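Local coordinates for uncharacterized protein DSY3957 (Desulfitobacterium hafniense, PDB 3HXL) that probably serves as the subunit that assembles into the tail sheath of a contractile, myovirus-type phage tail, at residues G34-P39 with K83-Y88; V98-L103 with A166-A171; E244-V249 with I327-S332; D289-V294 with N319-E324; V416-Y421 with V433-K438. All coordinates share one frame; numbering follows the deposited sequence.

Overall arrangement
The five contacts lie in four successive family regions of the chain. Contact 1 closes the first loop, pairing 34-39 with 83-88 near the centre of the molecule. Contact 2 follows in series and joins the two ends of the beta-sandwich region, with its centre about 41 Å from that of contact 1. Contact 3 then closes a long loop in the subtilisin-like region, from 244-249 to 327-332. Contact 4 (289-294 with 319-324) is nested inside that loop and joins the bulged chain to the small two-stranded sheet. Contacts 1 and 3 reach the same mixed sheet. Contact 5 closes last, as a hairpin of the C-terminal region. Its centre lies about 71 Å from that of contact 2, across the chain's centre.

Contact 1 (G34-P39 with K83-Y88); sequences GIVSMP and KTLLLY
Leu86 O is gripped by two donors of the neighbouring strand, Ser37 OG at 2.8 Å and Met38 N at 2.9 Å. They reach the oxygen from opposite faces of its carbonyl plane. The hydroxyl gets there because Ser37 OG stands trans to its own backbone N (chi1 179°). This adds a side-chain bond to a regular parallel pairing, in which Ile35 lies beside Thr84 and Pro39 beside Tyr88. Gly34 O also takes two donors, Lys83 N and Thr84 N, at the start of the pair. Lys83 N meets a lone pair of Gly34 O in the carbonyl plane, while Thr84 N is tilted from it. Further along, Val36 N meets Thr84 O at 2.9 Å and Leu86 N meets Val36 O at 2.8 Å.

The apolar groups pack on both faces. On one, Leu85 CD1 lies 3.6 Å from Val36 CG1 and also touches Met38 CB. On the other, Ile35 CG2 meets Leu86 CD1 at 4.0 Å, the two side chains slanting across each other. Ser37 OG has a further hydrogen bond to Tyr191 OH.

This is a parallel strand pair inside the mixed sheet. Strand 202-204 pairs with 35-40 and strand 51-54 with 84-89. Helix 73-78 covers the face of Met38, Leu85 and Leu87, and helix 185-195 packs against Ser37, Pro39 and Tyr88.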
# COMPACT_ATOMS: atom_id res chain seq x y z
N GLY A 34 6.73 -5.88 -1.15
CA GLY A 34 5.70 -6.15 -0.16
C GLY A 34 5.01 -4.96 0.48
O GLY A 34 4.16 -5.14 1.34
N ILE A 35 5.35 -3.75 0.06
CA ILE A 35 4.73 -2.57 0.66
C ILE A 35 3.70 -1.89 -0.23
O ILE A 35 4.01 -1.42 -1.32
CB ILE A 35 5.81 -1.54 1.05
CG1 ILE A 35 6.84 -2.20 1.96
CG2 ILE A 35 5.17 -0.35 1.73
CD1 ILE A 35 8.03 -1.31 2.29
N VAL A 36 2.46 -1.85 0.26
CA VAL A 36 1.36 -1.22 -0.48
C VAL A 36 0.87 -0.01 0.32
O VAL A 36 1.01 0.02 1.54
CB VAL A 36 0.18 -2.22 -0.69
CG1 VAL A 36 -0.46 -2.58 0.64
CG2 VAL A 36 -0.85 -1.62 -1.64
N SER A 37 0.32 0.99 -0.37
CA SER A 37 -0.21 2.18 0.30
C SER A 37 -1.57 2.51 -0.28
O SER A 37 -1.80 2.34 -1.48
CB SER A 37 0.72 3.38 0.14
OG SER A 37 0.14 4.51 0.78
N MSE A 38 -2.46 3.01 0.55
CA MSE A 38 -3.80 3.31 0.09
C MSE A 38 -4.46 4.46 0.83
O MSE A 38 -4.40 4.54 2.06
CB MSE A 38 -4.63 2.03 0.22
CG MSE A 38 -6.08 2.10 -0.20
SE MSE A 38 -6.83 0.28 -0.31
CE MSE A 38 -6.38 -0.27 1.53
N PRO A 39 -5.07 5.39 0.09
CA PRO A 39 -5.75 6.53 0.71
C PRO A 39 -7.23 6.15 0.88
O PRO A 39 -7.88 5.78 -0.09
CB PRO A 39 -5.53 7.65 -0.29
CG PRO A 39 -5.62 6.93 -1.61
CD PRO A 39 -4.85 5.63 -1.36
N LYS A 83 2.75 -7.31 2.69
CA LYS A 83 3.26 -7.53 4.03
C LYS A 83 3.09 -6.28 4.88
O LYS A 83 2.96 -6.37 6.10
CB LYS A 83 4.73 -7.93 3.95
CG LYS A 83 4.97 -9.15 3.06
CD LYS A 83 4.18 -10.35 3.55
CE LYS A 83 4.29 -11.53 2.59
NZ LYS A 83 3.69 -11.22 1.26
N THR A 84 3.07 -5.12 4.23
CA THR A 84 2.91 -3.87 4.95
C THR A 84 1.99 -2.91 4.19
O THR A 84 2.10 -2.76 2.97
CB THR A 84 4.26 -3.17 5.18
OG1 THR A 84 5.15 -4.06 5.87
CG2 THR A 84 4.07 -1.92 6.02
N LEU A 85 1.09 -2.27 4.93
CA LEU A 85 0.17 -1.31 4.34
C LEU A 85 0.41 0.07 4.94
O LEU A 85 0.46 0.22 6.16
CB LEU A 85 -1.28 -1.71 4.60
CG LEU A 85 -2.35 -0.65 4.27
CD1 LEU A 85 -2.36 -0.41 2.77
CD2 LEU A 85 -3.73 -1.11 4.74
N LEU A 86 0.57 1.06 4.07
CA LEU A 86 0.74 2.43 4.52
C LEU A 86 -0.64 3.02 4.23
O LEU A 86 -0.99 3.29 3.07
CB LEU A 86 1.84 3.13 3.72
CG LEU A 86 3.23 2.48 3.83
CD1 LEU A 86 4.23 3.29 3.01
CD2 LEU A 86 3.67 2.40 5.29
N LEU A 87 -1.42 3.19 5.29
CA LEU A 87 -2.78 3.71 5.22
C LEU A 87 -2.88 5.18 5.56
O LEU A 87 -2.27 5.65 6.52
CB LEU A 87 -3.67 2.91 6.17
CG LEU A 87 -5.13 3.35 6.35
CD1 LEU A 87 -5.90 3.17 5.05
CD2 LEU A 87 -5.76 2.51 7.46
N TYR A 88 -3.66 5.91 4.78
CA TYR A 88 -3.84 7.34 5.00
C TYR A 88 -5.33 7.66 5.05
O TYR A 88 -6.04 7.43 4.07
CB TYR A 88 -3.17 8.10 3.86
CG TYR A 88 -3.07 9.59 4.07
CD1 TYR A 88 -1.99 10.15 4.75
CD2 TYR A 88 -4.04 10.45 3.56
CE1 TYR A 88 -1.86 11.53 4.90
CE2 TYR A 88 -3.93 11.83 3.71
CZ TYR A 88 -2.84 12.36 4.37
OH TYR A 88 -2.72 13.73 4.50

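Contact 2 (V98-L103 with A166-A171); sequences VTVGNL and ALTETA
The carboxamide of Asn102 is the flat group here, and its edge does the work. Asn102 ND2 gives a hydrogen bond to Ala166 O at 3.1 Å, with an N-H...O angle of 168°. The oxygen lies almost in the amide plane, and the donor arrives in the plane of the Ala166 carbonyl, on a lone pair. Asn102 sits in a type II' beta turn, from Val100 to Leu103, which links strands 97-100 and 103-107 into a beta hairpin of the beta-sandwich domain. Gly101 takes the positive-phi place in the turn.

Two waters fill in where the backbones do not pair directly. One accepts from Thr168 N and donates to Val100 O. The other accepts from Asn102 N, donates to Ala166 O and is hydrogen-bonded to Thr168 OG1, 2.8 Å away. Ala166 O is thus held by both the Asn102 amide and this water.

Apolar contacts flank the polar set. Val100 CG1 points across to 166-171, since it stands trans to the backbone N (chi1 179°). It lies 3.8 Å from Thr168 O and 4.1 Å from Thr170 CB. Leu119 and Ala173 also touch Val100. Leu103 and Leu167 approach at a slant, and Ile150 touches both. Ile121 lies against Leu103 and Thr170. The turn is thereby joined to the run leading into strand 170-174, which belongs to the four-stranded sheet. The closest apolar pair is Leu103 CD2 with Leu167 CD2, at 3.7 Å.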
# COMPACT_ATOMS: atom_id res chain seq x y z
N VAL A 98 -21.45 13.94 23.81
CA VAL A 98 -22.65 13.99 24.62
C VAL A 98 -22.29 14.64 25.95
O VAL A 98 -21.16 14.50 26.43
CB VAL A 98 -23.22 12.56 24.87
CG1 VAL A 98 -22.27 11.74 25.73
CG2 VAL A 98 -24.59 12.65 25.53
N THR A 99 -23.23 15.37 26.53
CA THR A 99 -23.01 16.04 27.81
C THR A 99 -24.04 15.58 28.84
O THR A 99 -25.24 15.57 28.58
CB THR A 99 -23.10 17.59 27.68
OG1 THR A 99 -22.04 18.07 26.85
CG2 THR A 99 -22.99 18.24 29.06
N VAL A 100 -23.55 15.19 30.01
CA VAL A 100 -24.40 14.75 31.10
C VAL A 100 -24.00 15.59 32.31
O VAL A 100 -22.96 15.35 32.94
CB VAL A 100 -24.20 13.25 31.41
CG1 VAL A 100 -25.09 12.83 32.57
CG2 VAL A 100 -24.51 12.42 30.18
N GLY A 101 -24.81 16.60 32.62
CA GLY A 101 -24.51 17.47 33.74
C GLY A 101 -23.29 18.32 33.44
O GLY A 101 -23.27 19.10 32.49
N ASN A 102 -22.25 18.16 34.26
CA ASN A 102 -21.02 18.92 34.09
C ASN A 102 -20.04 18.21 33.16
O ASN A 102 -19.13 18.83 32.63
CB ASN A 102 -20.35 19.15 35.45
CG ASN A 102 -21.23 19.92 36.42
OD1 ASN A 102 -21.71 21.01 36.10
ND2 ASN A 102 -21.44 19.37 37.61
N LEU A 103 -20.26 16.91 32.98
CA LEU A 103 -19.38 16.09 32.15
C LEU A 103 -19.70 16.06 30.67
O LEU A 103 -20.85 15.91 30.26
CB LEU A 103 -19.38 14.65 32.67
CG LEU A 103 -18.51 13.66 31.89
CD1 LEU A 103 -17.04 13.99 32.09
CD2 LEU A 103 -18.81 12.24 32.36
N ALA A 166 -18.86 17.89 39.94
CA ALA A 166 -19.39 16.58 40.26
C ALA A 166 -20.05 15.86 39.10
O ALA A 166 -20.56 16.48 38.16
CB ALA A 166 -20.37 16.69 41.42
N LEU A 167 -20.06 14.54 39.19
CA LEU A 167 -20.66 13.69 38.18
C LEU A 167 -22.14 13.49 38.48
O LEU A 167 -22.60 13.65 39.61
CB LEU A 167 -19.96 12.34 38.15
CG LEU A 167 -18.53 12.31 37.60
CD1 LEU A 167 -17.81 11.06 38.10
CD2 LEU A 167 -18.55 12.36 36.08
N THR A 168 -22.88 13.12 37.43
CA THR A 168 -24.31 12.85 37.50
C THR A 168 -24.54 11.50 36.83
O THR A 168 -23.92 11.19 35.81
CB THR A 168 -25.12 13.92 36.73
OG1 THR A 168 -25.13 15.15 37.48
CG2 THR A 168 -26.56 13.45 36.52
N GLU A 169 -25.43 10.69 37.40
CA GLU A 169 -25.71 9.37 36.84
C GLU A 169 -26.44 9.40 35.50
O GLU A 169 -27.02 10.41 35.11
CB GLU A 169 -26.55 8.55 37.82
CG GLU A 169 -25.79 7.98 39.01
CD GLU A 169 -26.64 7.04 39.83
OE1 GLU A 169 -27.67 7.49 40.39
OE2 GLU A 169 -26.29 5.84 39.92
N THR A 170 -26.39 8.27 34.80
CA THR A 170 -27.07 8.12 33.52
C THR A 170 -27.09 6.64 33.17
O THR A 170 -26.07 5.96 33.24
CB THR A 170 -26.38 8.91 32.38
OG1 THR A 170 -27.05 8.63 31.14
CG2 THR A 170 -24.91 8.54 32.25
N ALA A 171 -28.27 6.15 32.81
CA ALA A 171 -28.42 4.75 32.45
C ALA A 171 -27.81 4.53 31.07
O ALA A 171 -27.36 3.43 30.75
CB ALA A 171 -29.91 4.37 32.43
O HOH W 1 -22.25 13.29 34.68
O HOH W 2 -22.82 16.31 36.51

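Contact 3 (E244-V249 with I327-S332); sequences EGVISV and INTLTS
Strand 246-249 meets an irregular run of chain at 327-332, where Thr329 N donates to Val246 O at 2.8 Å, nearly in line with the C=O bond. The contact fastens the loop between strand 320-323 and helix 344-364 to strand 246-255 of the mixed sheet, in the subtilisin-like region. The hydroxyl of Thr329 also lies near this oxygen, but Thr329 OG1 has Tyr243 O as another partner. Its methyl packs hard: Thr329 CG2 is only 3.4 Å from Ser248 CB, tighter than usual.

Asn328 turns its carboxamide over the Glu244 backbone, with Asn328 OD1 3.4 Å from Glu244 CA. Its CG lies between backbone N and carbonyl carbon (chi1 54°), and Asn328 OD1 accepts from Leu330 N at 3.0 Å. This is an Asx turn. ND2 bonds to Phe341 O. The Ile247 and Asn328 side chains cross at about a right angle, with Ile247 CG1 nearest Asn328 CB. Leu330 and Glu244 run side by side, with Leu330 CD2 3.9 Å from Glu244 OE1. That carboxylate forms a salt bridge with Lys337. A water links Ser248 N to Ile327 O.

The polar groups of this buried contact are therefore shared among backbone, water and nearby side chains. Lys337 would be expected to help keep Glu244 ionised beside the apolar Leu330.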
# COMPACT_ATOMS: atom_id res chain seq x y z
N GLU A 244 3.28 2.11 -18.25
CA GLU A 244 3.69 0.92 -17.49
C GLU A 244 3.64 1.11 -15.98
O GLU A 244 3.69 0.14 -15.21
CB GLU A 244 5.11 0.48 -17.89
CG GLU A 244 6.22 1.47 -17.54
CD GLU A 244 6.51 2.44 -18.68
OE1 GLU A 244 5.65 2.59 -19.58
OE2 GLU A 244 7.59 3.05 -18.68
N GLY A 245 3.54 2.36 -15.55
CA GLY A 245 3.48 2.62 -14.12
C GLY A 245 2.06 2.54 -13.59
O GLY A 245 1.84 2.70 -12.39
N VAL A 246 1.10 2.28 -14.47
CA VAL A 246 -0.30 2.21 -14.05
C VAL A 246 -1.01 0.92 -14.43
O VAL A 246 -0.98 0.51 -15.59
CB VAL A 246 -1.12 3.38 -14.65
CG1 VAL A 246 -2.58 3.24 -14.24
CG2 VAL A 246 -0.56 4.71 -14.18
N ILE A 247 -1.63 0.27 -13.45
CA ILE A 247 -2.38 -0.95 -13.71
C ILE A 247 -3.86 -0.57 -13.62
O ILE A 247 -4.26 0.13 -12.69
CB ILE A 247 -2.07 -2.05 -12.66
CG1 ILE A 247 -0.61 -2.50 -12.80
CG2 ILE A 247 -3.02 -3.23 -12.85
CD1 ILE A 247 -0.09 -3.32 -11.61
N SER A 248 -4.65 -1.00 -14.59
CA SER A 248 -6.08 -0.68 -14.61
C SER A 248 -6.97 -1.92 -14.47
O SER A 248 -7.08 -2.73 -15.39
CB SER A 248 -6.43 0.04 -15.92
OG SER A 248 -7.81 0.40 -15.96
N VAL A 249 -7.62 -2.04 -13.32
CA VAL A 249 -8.52 -3.16 -13.04
C VAL A 249 -9.88 -2.88 -13.68
O VAL A 249 -10.50 -1.86 -13.39
CB VAL A 249 -8.71 -3.34 -11.52
CG1 VAL A 249 -9.56 -4.57 -11.24
CG2 VAL A 249 -7.35 -3.46 -10.83
N ILE A 327 -0.96 -7.69 -16.49
CA ILE A 327 -0.43 -6.60 -17.31
C ILE A 327 -0.82 -5.22 -16.82
O ILE A 327 -1.77 -5.06 -16.05
CB ILE A 327 -0.93 -6.71 -18.77
CG1 ILE A 327 -2.47 -6.69 -18.80
CG2 ILE A 327 -0.40 -7.98 -19.41
CD1 ILE A 327 -3.06 -6.57 -20.21
N ASN A 328 -0.05 -4.22 -17.25
CA ASN A 328 -0.31 -2.83 -16.90
C ASN A 328 -0.96 -2.17 -18.13
O ASN A 328 -1.21 -2.84 -19.13
CB ASN A 328 0.98 -2.11 -16.48
CG ASN A 328 2.09 -2.22 -17.51
OD1 ASN A 328 1.96 -1.73 -18.64
ND2 ASN A 328 3.19 -2.84 -17.12
N THR A 329 -1.24 -0.88 -18.05
CA THR A 329 -1.91 -0.18 -19.14
C THR A 329 -1.12 0.18 -20.39
O THR A 329 -1.69 0.71 -21.35
CB THR A 329 -2.54 1.13 -18.65
OG1 THR A 329 -1.50 2.00 -18.19
CG2 THR A 329 -3.50 0.86 -17.52
N LEU A 330 0.18 -0.07 -20.40
CA LEU A 330 0.98 0.28 -21.57
C LEU A 330 0.55 -0.47 -22.83
O LEU A 330 0.63 -1.71 -22.88
CB LEU A 330 2.46 0.02 -21.32
CG LEU A 330 3.36 0.35 -22.52
CD1 LEU A 330 3.34 1.86 -22.79
CD2 LEU A 330 4.78 -0.11 -22.23
N THR A 331 0.10 0.27 -23.84
CA THR A 331 -0.31 -0.33 -25.11
C THR A 331 0.39 0.30 -26.32
O THR A 331 0.47 -0.32 -27.37
CB THR A 331 -1.84 -0.23 -25.36
OG1 THR A 331 -2.24 1.15 -25.36
CG2 THR A 331 -2.61 -0.99 -24.29
N SER A 332 0.89 1.53 -26.17
CA SER A 332 1.58 2.20 -27.27
C SER A 332 3.04 1.78 -27.26
O SER A 332 3.90 2.50 -26.77
CB SER A 332 1.48 3.72 -27.12
OG SER A 332 0.13 4.14 -27.09
O HOH W 3 -3.54 -2.90 -16.43

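Contact 4 (D289-V294 with N319-E324); sequences DEAVDV and NQALVE
Val294 CG1 lies trans to its carbonyl carbon (chi1 -52°), which directs this methyl onto Ala321 CB at 3.6 Å. Ala291 CB meets the same Ala321 CB, also at 3.6 Å. One small methyl is therefore touched by two residues of 289-294. Ala291 and Ala321 both rest on Val253 of strand 246-255. Val294 also touches Phe314 and Asn251.

No direct hydrogen bond joins the two segments. Water takes that place twice. One water donates to Ala291 O and accepts from Ala321 N, at 2.8 and 3.1 Å. Another donates to both Val292 O and Asn319 OD1, at 2.6 and 3.0 Å, and so joins a backbone carbonyl to the side-chain amide. The CA of Val292 makes a CA-H...O contact with Asn319 O at 3.2 Å. Val292 CB lies close to the same oxygen.

Asp293 turns away from 319-324. Asp293 OD1 accepts from Val294 N at 2.8 Å, on the anti side and 33° out of the carboxylate plane. The same atom forms a salt bridge with Arg297, so one oxygen serves both backbone and guanidinium.

Val292 and Asp293 both face Val254 and form a classic beta bulge. The chain turns a corner at Asp293. The contact joins the bulge, which pairs with strand 246-255, to the two-stranded antiparallel unit of 314-317 and 320-323, within the subtilisin-like domain.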
# COMPACT_ATOMS: atom_id res chain seq x y z
N ASP A 289 -7.55 -14.28 -3.95
CA ASP A 289 -7.82 -14.98 -2.69
C ASP A 289 -9.23 -14.78 -2.14
O ASP A 289 -9.67 -13.65 -1.91
CB ASP A 289 -6.81 -14.56 -1.63
CG ASP A 289 -5.38 -14.67 -2.12
OD1 ASP A 289 -4.77 -13.63 -2.41
OD2 ASP A 289 -4.88 -15.81 -2.22
N GLU A 290 -9.94 -15.89 -1.93
CA GLU A 290 -11.31 -15.89 -1.38
C GLU A 290 -12.42 -15.70 -2.42
O GLU A 290 -13.60 -15.83 -2.10
CB GLU A 290 -11.45 -14.85 -0.24
CG GLU A 290 -12.81 -14.84 0.49
CD GLU A 290 -12.90 -13.81 1.62
OE1 GLU A 290 -11.97 -12.99 1.76
OE2 GLU A 290 -13.91 -13.84 2.37
N ALA A 291 -12.04 -15.43 -3.67
CA ALA A 291 -13.03 -15.21 -4.72
C ALA A 291 -13.49 -16.49 -5.41
O ALA A 291 -12.70 -17.40 -5.65
CB ALA A 291 -12.47 -14.25 -5.75
N VAL A 292 -14.77 -16.55 -5.75
CA VAL A 292 -15.30 -17.73 -6.42
C VAL A 292 -15.94 -17.43 -7.78
O VAL A 292 -16.35 -18.35 -8.49
CB VAL A 292 -16.32 -18.46 -5.52
CG1 VAL A 292 -15.64 -18.88 -4.22
CG2 VAL A 292 -17.53 -17.56 -5.21
N ASP A 293 -15.99 -16.16 -8.15
CA ASP A 293 -16.57 -15.78 -9.43
C ASP A 293 -16.10 -14.35 -9.72
O ASP A 293 -15.45 -13.73 -8.88
CB ASP A 293 -18.11 -15.82 -9.33
CG ASP A 293 -18.79 -16.00 -10.69
OD1 ASP A 293 -18.12 -15.83 -11.73
OD2 ASP A 293 -20.00 -16.31 -10.71
N VAL A 294 -16.41 -13.83 -10.90
CA VAL A 294 -16.01 -12.47 -11.25
C VAL A 294 -17.26 -11.68 -11.59
O VAL A 294 -18.30 -12.26 -11.91
CB VAL A 294 -15.01 -12.46 -12.45
CG1 VAL A 294 -13.85 -13.41 -12.16
CG2 VAL A 294 -15.72 -12.86 -13.74
N ASN A 319 -14.66 -22.29 -10.28
CA ASN A 319 -15.09 -21.61 -9.06
C ASN A 319 -14.05 -20.68 -8.45
O ASN A 319 -13.96 -20.53 -7.23
CB ASN A 319 -15.54 -22.63 -8.01
CG ASN A 319 -16.70 -23.48 -8.48
OD1 ASN A 319 -17.72 -22.97 -8.93
ND2 ASN A 319 -16.54 -24.80 -8.39
N GLN A 320 -13.25 -20.06 -9.31
CA GLN A 320 -12.23 -19.12 -8.87
C GLN A 320 -12.20 -17.93 -9.82
O GLN A 320 -12.71 -18.00 -10.94
CB GLN A 320 -10.85 -19.79 -8.86
CG GLN A 320 -10.74 -20.98 -7.92
CD GLN A 320 -9.32 -21.49 -7.80
OE1 GLN A 320 -8.64 -21.70 -8.81
NE2 GLN A 320 -8.86 -21.70 -6.57
N ALA A 321 -11.64 -16.83 -9.34
CA ALA A 321 -11.50 -15.61 -10.13
C ALA A 321 -10.02 -15.51 -10.47
O ALA A 321 -9.21 -15.11 -9.63
CB ALA A 321 -11.93 -14.40 -9.30
N LEU A 322 -9.65 -15.91 -11.68
CA LEU A 322 -8.25 -15.86 -12.07
C LEU A 322 -7.86 -14.59 -12.80
O LEU A 322 -8.66 -14.02 -13.54
CB LEU A 322 -7.93 -17.07 -12.96
CG LEU A 322 -7.62 -18.40 -12.26
CD1 LEU A 322 -8.53 -18.64 -11.08
CD2 LEU A 322 -7.74 -19.52 -13.29
N VAL A 323 -6.63 -14.14 -12.56
CA VAL A 323 -6.12 -12.97 -13.25
C VAL A 323 -5.90 -13.46 -14.67
O VAL A 323 -5.16 -14.42 -14.89
CB VAL A 323 -4.77 -12.51 -12.65
CG1 VAL A 323 -4.15 -11.42 -13.53
CG2 VAL A 323 -4.98 -11.97 -11.24
N GLU A 324 -6.56 -12.83 -15.64
CA GLU A 324 -6.44 -13.24 -17.03
C GLU A 324 -4.99 -13.09 -17.47
O GLU A 324 -4.36 -14.04 -17.94
CB GLU A 324 -7.35 -12.38 -17.92
CG GLU A 324 -7.33 -12.74 -19.41
CD GLU A 324 -7.82 -14.15 -19.72
OE1 GLU A 324 -8.78 -14.62 -19.05
OE2 GLU A 324 -7.27 -14.79 -20.63
O HOH W 4 -10.15 -17.10 -6.69
O HOH W 5 -18.25 -20.15 -8.08

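Contact 5 (V416-Y421 with V433-K438); sequences VYIEAY and VRVRIK
Tyr417 meets two arginines of the partner strand, each in a different way. The Arg434 guanidinium presents one face to Tyr417 CD1, with Arg434 NH1 at 3.5 Å. Ring and guanidinium planes are 34° apart, and the two side chains pass at a slant. Arg436 instead runs alongside the tyrosine in the same direction. Its aliphatic part does the touching, with Arg436 CG 3.7 Å from Tyr417 CE1. The Arg436 guanidinium is turned 66° from the ring and has Tyr417 OH near its edge. Arg436 reaches along the ring because its chain is extended from CG to NE, with CG trans to the backbone N.

Glu419 lies beside Arg434. Glu419 OE2 meets the guanidinium at the edge, in a long salt bridge of 3.6 Å to Arg434 NH2. The carboxylate stands nearly perpendicular to the guanidinium, at 87°. Tyr432 OH hydrogen-bonds both Glu419 OE2 and Arg434 NH2, and so bridges this charged pair.

The other face is apolar. Ile418 and Val435 lie side by side, with their CB atoms 3.7 Å apart. Ile418 CD1 also meets Ile437 CD1 at 3.8 Å. Phe361 of helix 344-364 and Leu379 of helix 373-392 cover this side.

In the hydrogen-bonded pairs, such as Ile418 with Val435, the backbone bonds run both ways. Tyr417-Arg436 and Glu419-Arg434 are the non-hydrogen-bonded pairs. This is an antiparallel beta hairpin with one polar face and one packed on helices. With strand 405-408 beside 415-422, it forms the three-stranded sheet of the tail sheath C-terminal domain.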
# COMPACT_ATOMS: atom_id res chain seq x y z
N VAL A 416 30.61 7.74 -14.34
CA VAL A 416 30.77 6.33 -14.64
C VAL A 416 29.53 5.81 -15.37
O VAL A 416 28.41 6.05 -14.94
CB VAL A 416 30.96 5.51 -13.34
CG1 VAL A 416 31.13 4.04 -13.68
CG2 VAL A 416 32.17 6.02 -12.58
N TYR A 417 29.76 5.11 -16.47
CA TYR A 417 28.67 4.56 -17.26
C TYR A 417 28.70 3.04 -17.25
O TYR A 417 29.75 2.42 -17.48
CB TYR A 417 28.75 5.09 -18.69
CG TYR A 417 28.32 6.53 -18.83
CD1 TYR A 417 26.97 6.87 -18.91
CD2 TYR A 417 29.26 7.56 -18.85
CE1 TYR A 417 26.56 8.20 -19.01
CE2 TYR A 417 28.86 8.90 -18.95
CZ TYR A 417 27.51 9.21 -19.02
OH TYR A 417 27.10 10.52 -19.11
N ILE A 418 27.55 2.43 -16.99
CA ILE A 418 27.44 0.98 -16.96
C ILE A 418 26.41 0.53 -17.99
O ILE A 418 25.29 1.04 -18.02
CB ILE A 418 26.98 0.49 -15.58
CG1 ILE A 418 27.89 1.08 -14.50
CG2 ILE A 418 27.00 -1.03 -15.54
CD1 ILE A 418 27.44 0.76 -13.10
N GLU A 419 26.80 -0.41 -18.83
CA GLU A 419 25.91 -0.94 -19.86
C GLU A 419 25.75 -2.44 -19.64
O GLU A 419 26.73 -3.15 -19.43
CB GLU A 419 26.47 -0.68 -21.26
CG GLU A 419 26.46 0.78 -21.69
CD GLU A 419 26.86 0.95 -23.15
OE1 GLU A 419 28.01 0.64 -23.49
OE2 GLU A 419 26.01 1.41 -23.95
N ALA A 420 24.51 -2.93 -19.68
CA ALA A 420 24.26 -4.35 -19.48
C ALA A 420 23.06 -4.83 -20.27
O ALA A 420 22.24 -4.04 -20.74
CB ALA A 420 24.05 -4.63 -18.00
N TYR A 421 22.96 -6.15 -20.41
CA TYR A 421 21.83 -6.76 -21.08
C TYR A 421 21.18 -7.70 -20.09
O TYR A 421 21.84 -8.56 -19.51
CB TYR A 421 22.26 -7.54 -22.31
CG TYR A 421 22.47 -6.67 -23.52
CD1 TYR A 421 21.45 -5.84 -23.99
CD2 TYR A 421 23.69 -6.67 -24.20
CE1 TYR A 421 21.64 -5.03 -25.10
CE2 TYR A 421 23.89 -5.87 -25.31
CZ TYR A 421 22.86 -5.05 -25.75
OH TYR A 421 23.06 -4.25 -26.85
N VAL A 433 20.21 -2.04 -20.45
CA VAL A 433 20.21 -1.30 -19.19
C VAL A 433 21.41 -0.35 -19.18
O VAL A 433 22.55 -0.79 -19.29
CB VAL A 433 20.33 -2.26 -17.99
CG1 VAL A 433 20.33 -1.47 -16.68
CG2 VAL A 433 19.20 -3.26 -18.01
N ARG A 434 21.13 0.94 -19.04
CA ARG A 434 22.19 1.94 -19.02
C ARG A 434 22.17 2.66 -17.69
O ARG A 434 21.15 3.24 -17.30
CB ARG A 434 21.99 2.95 -20.16
CG ARG A 434 23.04 4.04 -20.22
CD ARG A 434 22.63 5.14 -21.20
NE ARG A 434 23.70 6.11 -21.43
CZ ARG A 434 24.83 5.83 -22.07
NH1 ARG A 434 25.76 6.77 -22.23
NH2 ARG A 434 25.04 4.61 -22.54
N VAL A 435 23.30 2.62 -16.99
CA VAL A 435 23.42 3.28 -15.69
C VAL A 435 24.43 4.42 -15.77
O VAL A 435 25.56 4.24 -16.23
CB VAL A 435 23.90 2.31 -14.59
CG1 VAL A 435 23.90 3.02 -13.24
CG2 VAL A 435 23.01 1.08 -14.55
N ARG A 436 24.01 5.59 -15.32
CA ARG A 436 24.86 6.77 -15.30
C ARG A 436 25.06 7.19 -13.84
O ARG A 436 24.11 7.54 -13.15
CB ARG A 436 24.20 7.91 -16.09
CG ARG A 436 24.84 9.26 -15.90
CD ARG A 436 24.14 10.32 -16.74
NE ARG A 436 24.32 11.66 -16.18
CZ ARG A 436 23.82 12.05 -15.02
NH1 ARG A 436 23.11 11.20 -14.28
NH2 ARG A 436 24.02 13.28 -14.58
N ILE A 437 26.31 7.14 -13.39
CA ILE A 437 26.66 7.50 -12.01
C ILE A 437 27.57 8.72 -11.99
O ILE A 437 28.56 8.78 -12.72
CB ILE A 437 27.38 6.34 -11.30
CG1 ILE A 437 26.57 5.06 -11.43
CG2 ILE A 437 27.59 6.69 -9.83
CD1 ILE A 437 27.28 3.83 -10.90
N LYS A 438 27.23 9.69 -11.15
CA LYS A 438 28.01 10.92 -11.02
C LYS A 438 28.51 11.07 -9.59
O LYS A 438 27.81 10.72 -8.64
CB LYS A 438 27.14 12.12 -11.39
CG LYS A 438 27.92 13.40 -11.62
CD LYS A 438 27.01 14.54 -12.04
CE LYS A 438 27.81 15.75 -12.48
NZ LYS A 438 28.72 16.23 -11.41